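Local coordinates for protein pyruvate kinase (Cryptosporidium parvum, PDB 4DRS) that probably catalyses the last step of glycolysis, transferring the phosphoryl group of phosphoenolpyruvate to ADP to give pyruvate and ATP, at residues E60-I63 / G64-D67; C50-P54 / S55-V59. All coordinates share one frame; numbering follows the deposited sequence.

Interaction 1 (E60-I63 / G64-D67); sequences ESLI and GLID
The carboxylate of D67 turns one face to the preceding turn of its helix: I63 O sits almost squarely above it, 3.6 Å from D67 CG, and I63 CG2 lies on the same side but displaced past the OD2 end, 4.1 Å from that oxygen. The two side chains point the same way, side by side. Beyond the helix, R99 NE forms a salt bridge with D67 OD1. The helix, residues 59-68, is the first barrel helix of a TIM-barrel domain, the connection between strands 47-51 and 72-76. E60 and D67 lie exposed on one side, while S61, L62, L65 and I66 are buried. Four i to i+4 amide bonds tie the two turns together, among them D67 N to I63 O at 3.0 Å and L65 N to S61 O at 2.9 Å; G64 N and I66 N donate likewise to E60 O and L62 O.

On the inner side the L62 and L65 side chains slant across one another, L62 CD2 meeting L65 CD1 at 4.1 Å. L62 also packs against helix 82-97, and L65 against V375 of helix 371-386. L65 holds CG beside its own backbone N (chi1 -68°), which brings that carbon to 3.4 Å from S61 O, an oxygen that already accepts L65's own N-H. I66 repeats the arrangement one residue further on: its CG1, set anti to the carbonyl carbon (chi1 -59°), rests 3.3 Å from L62 O.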
loop_
_atom_site.group_PDB
_atom_site.type_symbol
_atom_site.label_atom_id
_atom_site.label_comp_id
_atom_site.label_asym_id
_atom_site.label_seq_id
_atom_site.Cartn_x
_atom_site.Cartn_y
_atom_site.Cartn_z
ATOM N N GLU A 60 -21.286 48.300 -4.605
ATOM C CA GLU A 60 -20.834 48.157 -3.226
ATOM C C GLU A 60 -20.984 46.721 -2.716
ATOM O O GLU A 60 -20.050 46.171 -2.127
ATOM C CB GLU A 60 -21.572 49.141 -2.311
ATOM C CG GLU A 60 -20.948 49.304 -0.930
ATOM C CD GLU A 60 -19.500 49.769 -0.978
ATOM O OE1 GLU A 60 -19.202 50.753 -1.696
ATOM O OE2 GLU A 60 -18.655 49.150 -0.291
ATOM N N SER A 61 -22.152 46.125 -2.954
ATOM C CA SER A 61 -22.415 44.741 -2.554
ATOM C C SER A 61 -21.523 43.744 -3.286
ATOM O O SER A 61 -21.063 42.762 -2.698
ATOM C CB SER A 61 -23.875 44.369 -2.795
ATOM O OG SER A 61 -24.732 45.111 -1.955
ATOM N N LEU A 62 -21.292 43.995 -4.571
ATOM C CA LEU A 62 -20.465 43.111 -5.381
ATOM C C LEU A 62 -18.995 43.133 -4.944
ATOM O O LEU A 62 -18.346 42.092 -4.897
ATOM C CB LEU A 62 -20.634 43.432 -6.869
ATOM C CG LEU A 62 -21.981 42.973 -7.450
ATOM C CD1 LEU A 62 -22.329 43.726 -8.724
ATOM C CD2 LEU A 62 -21.990 41.471 -7.689
ATOM N N ILE A 63 -18.494 44.318 -4.605
ATOM C CA ILE A 63 -17.163 44.465 -4.021
ATOM C C ILE A 63 -17.076 43.639 -2.737
ATOM O O ILE A 63 -16.114 42.883 -2.538
ATOM C CB ILE A 63 -16.836 45.944 -3.730
ATOM C CG1 ILE A 63 -16.598 46.708 -5.035
ATOM C CG2 ILE A 63 -15.625 46.069 -2.816
ATOM C CD1 ILE A 63 -16.521 48.209 -4.856
ATOM N N GLY A 64 -18.093 43.776 -1.885
ATOM C CA GLY A 64 -18.195 42.993 -0.662
ATOM C C GLY A 64 -18.098 41.499 -0.927
ATOM O O GLY A 64 -17.345 40.797 -0.255
ATOM N N LEU A 65 -18.845 41.025 -1.925
ATOM C CA LEU A 65 -18.830 39.614 -2.308
ATOM C C LEU A 65 -17.451 39.125 -2.750
ATOM O O LEU A 65 -17.059 37.998 -2.427
ATOM C CB LEU A 65 -19.870 39.324 -3.392
ATOM C CG LEU A 65 -21.343 39.430 -2.991
ATOM C CD1 LEU A 65 -22.222 39.311 -4.230
ATOM C CD2 LEU A 65 -21.722 38.382 -1.954
ATOM N N ILE A 66 -16.723 39.972 -3.476
ATOM C CA ILE A 66 -15.336 39.679 -3.828
ATOM C C ILE A 66 -14.475 39.541 -2.561
ATOM O O ILE A 66 -13.707 38.584 -2.429
ATOM C CB ILE A 66 -14.747 40.739 -4.795
ATOM C CG1 ILE A 66 -15.570 40.795 -6.094
ATOM C CG2 ILE A 66 -13.274 40.450 -5.088
ATOM C CD1 ILE A 66 -15.243 41.958 -7.006
ATOM N N ASP A 67 -14.628 40.480 -1.625
ATOM C CA ASP A 67 -13.855 40.469 -0.379
ATOM C C ASP A 67 -14.136 39.237 0.479
ATOM O O ASP A 67 -13.251 38.757 1.192
ATOM C CB ASP A 67 -14.106 41.742 0.431
ATOM C CG ASP A 67 -13.411 42.963 -0.160
ATOM O OD1 ASP A 67 -12.550 42.801 -1.053
ATOM O OD2 ASP A 67 -13.723 44.093 0.279
#

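Interaction 2 (C50-P54 / S55-V59); sequences CTIGP and SCNNV
I52, just ahead of a tight turn, lays its CG2 branch against C56, the turn's last residue. This methyl points to the backbone of C56, 3.5 Å from C56 O, and lies alongside the thiol, 4.1 Å from C56 SG. The sulfur is swung between its own backbone N and carbonyl carbon (chi1 58°), and this folds it back over the incoming chain, 3.9 Å from G53 N. N57 approaches from further along: its CB packs 3.4 Å from G53 O, while its amide oxygen OD1 is hydrogen-bonded to T88 of helix 82-97. The link between these side chains is a type I beta turn, G53 to C56, at the C-terminal end of the first strand of the TIM barrel, the end at which barrel enzymes carry their active sites. C56 N closes the turn by donating to G53 O at 3.1 Å, nearly straight at the hydrogen (161°), though it stands well above the carbonyl plane, 46° out of it. P54 and S55 fill the two corner positions, and S55 OG is held by G368 O. Just before the turn, T51 OG1 hydrogen-bonds to NH1 of R74, an ADP-binding residue.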
loop_
_atom_site.group_PDB
_atom_site.type_symbol
_atom_site.label_atom_id
_atom_site.label_comp_id
_atom_site.label_asym_id
_atom_site.label_seq_id
_atom_site.Cartn_x
_atom_site.Cartn_y
_atom_site.Cartn_z
ATOM N N CYS A 50 -21.196 32.851 -6.763
ATOM C CA CYS A 50 -22.339 33.534 -6.144
ATOM C C CYS A 50 -23.335 33.954 -7.200
ATOM O O CYS A 50 -22.960 34.522 -8.225
ATOM C CB CYS A 50 -21.905 34.779 -5.365
ATOM S SG CYS A 50 -20.742 34.467 -4.028
ATOM N N THR A 51 -24.605 33.669 -6.942
ATOM C CA THR A 51 -25.682 34.083 -7.822
ATOM C C THR A 51 -26.051 35.515 -7.488
ATOM O O THR A 51 -26.334 35.840 -6.329
ATOM C CB THR A 51 -26.912 33.174 -7.664
ATOM O OG1 THR A 51 -26.516 31.809 -7.862
ATOM C CG2 THR A 51 -27.991 33.546 -8.677
ATOM N N ILE A 52 -26.034 36.371 -8.505
ATOM C CA ILE A 52 -26.324 37.781 -8.306
ATOM C C ILE A 52 -27.789 38.076 -8.600
ATOM O O ILE A 52 -28.289 37.788 -9.685
ATOM C CB ILE A 52 -25.402 38.705 -9.147
ATOM C CG1 ILE A 52 -23.929 38.256 -9.077
ATOM C CG2 ILE A 52 -25.562 40.161 -8.720
ATOM C CD1 ILE A 52 -23.358 38.078 -7.681
ATOM N N GLY A 53 -28.471 38.644 -7.614
ATOM C CA GLY A 53 -29.858 39.053 -7.769
ATOM C C GLY A 53 -30.106 40.390 -7.098
ATOM O O GLY A 53 -29.155 41.121 -6.799
ATOM N N PRO A 54 -31.388 40.713 -6.838
ATOM C CA PRO A 54 -31.793 42.003 -6.261
ATOM C C PRO A 54 -31.037 42.378 -4.985
ATOM O O PRO A 54 -30.664 43.539 -4.818
ATOM C CB PRO A 54 -33.281 41.799 -5.955
ATOM C CG PRO A 54 -33.719 40.755 -6.926
ATOM C CD PRO A 54 -32.547 39.829 -7.078
ATOM N N SER A 55 -30.800 41.400 -4.111
ATOM C CA SER A 55 -30.152 41.635 -2.815
ATOM C C SER A 55 -28.696 42.101 -2.885
ATOM O O SER A 55 -28.178 42.644 -1.911
ATOM C CB SER A 55 -30.248 40.384 -1.935
ATOM O OG SER A 55 -31.583 40.152 -1.529
ATOM N N CYS A 56 -28.035 41.881 -4.021
ATOM C CA CYS A 56 -26.614 42.215 -4.150
ATOM C C CYS A 56 -26.235 42.690 -5.552
ATOM O O CYS A 56 -25.134 42.421 -6.040
ATOM C CB CYS A 56 -25.748 41.022 -3.727
ATOM S SG CYS A 56 -26.054 39.517 -4.680
ATOM N N ASN A 57 -27.146 43.423 -6.179
ATOM C CA ASN A 57 -26.979 43.873 -7.553
ATOM C C ASN A 57 -26.091 45.112 -7.735
ATOM O O ASN A 57 -25.614 45.381 -8.845
ATOM C CB ASN A 57 -28.352 44.138 -8.177
ATOM C CG ASN A 57 -28.268 44.403 -9.662
ATOM O OD1 ASN A 57 -27.586 43.687 -10.387
ATOM N ND2 ASN A 57 -28.946 45.442 -10.121
ATOM N N ASN A 58 -25.878 45.867 -6.659
ATOM C CA ASN A 58 -25.111 47.107 -6.739
ATOM C C ASN A 58 -23.605 46.902 -6.543
ATOM O O ASN A 58 -23.179 45.891 -5.976
ATOM C CB ASN A 58 -25.660 48.156 -5.761
ATOM C CG ASN A 58 -25.469 47.763 -4.308
ATOM O OD1 ASN A 58 -25.951 46.721 -3.857
ATOM N ND2 ASN A 58 -24.770 48.606 -3.561
ATOM N N VAL A 59 -22.823 47.873 -7.019
ATOM C CA VAL A 59 -21.357 47.835 -6.991
ATOM C C VAL A 59 -20.797 47.556 -5.593
ATOM O O VAL A 59 -19.943 46.685 -5.422
ATOM C CB VAL A 59 -20.747 49.149 -7.546
ATOM C CG1 VAL A 59 -19.231 49.157 -7.400
ATOM C CG2 VAL A 59 -21.130 49.348 -9.003
#

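Overall arrangement
Interaction 2 comes first along the chain and leads directly into interaction 1, their centres 9 Å apart. Together they cover the first beta-alpha half of the opening beta-alpha-beta unit of the barrel domain, from the end of strand 47-51 to helix 59-68; strand 72-76 completes it. N58 ends the loop at the N-cap, and its OD1 is hydrogen-bonded to S61 OG. The two contacts also share packing: L62 CD2 lies 3.7 Å from I52 CD1, and L62 CG lies 3.5 Å from C56 O. The strand end thus lies at the ADP-binding residues R74 and N76, whereas the helix contact lies further off, packing the barrel's outer layer, with the L62 side chain about 10 Å from that of R74.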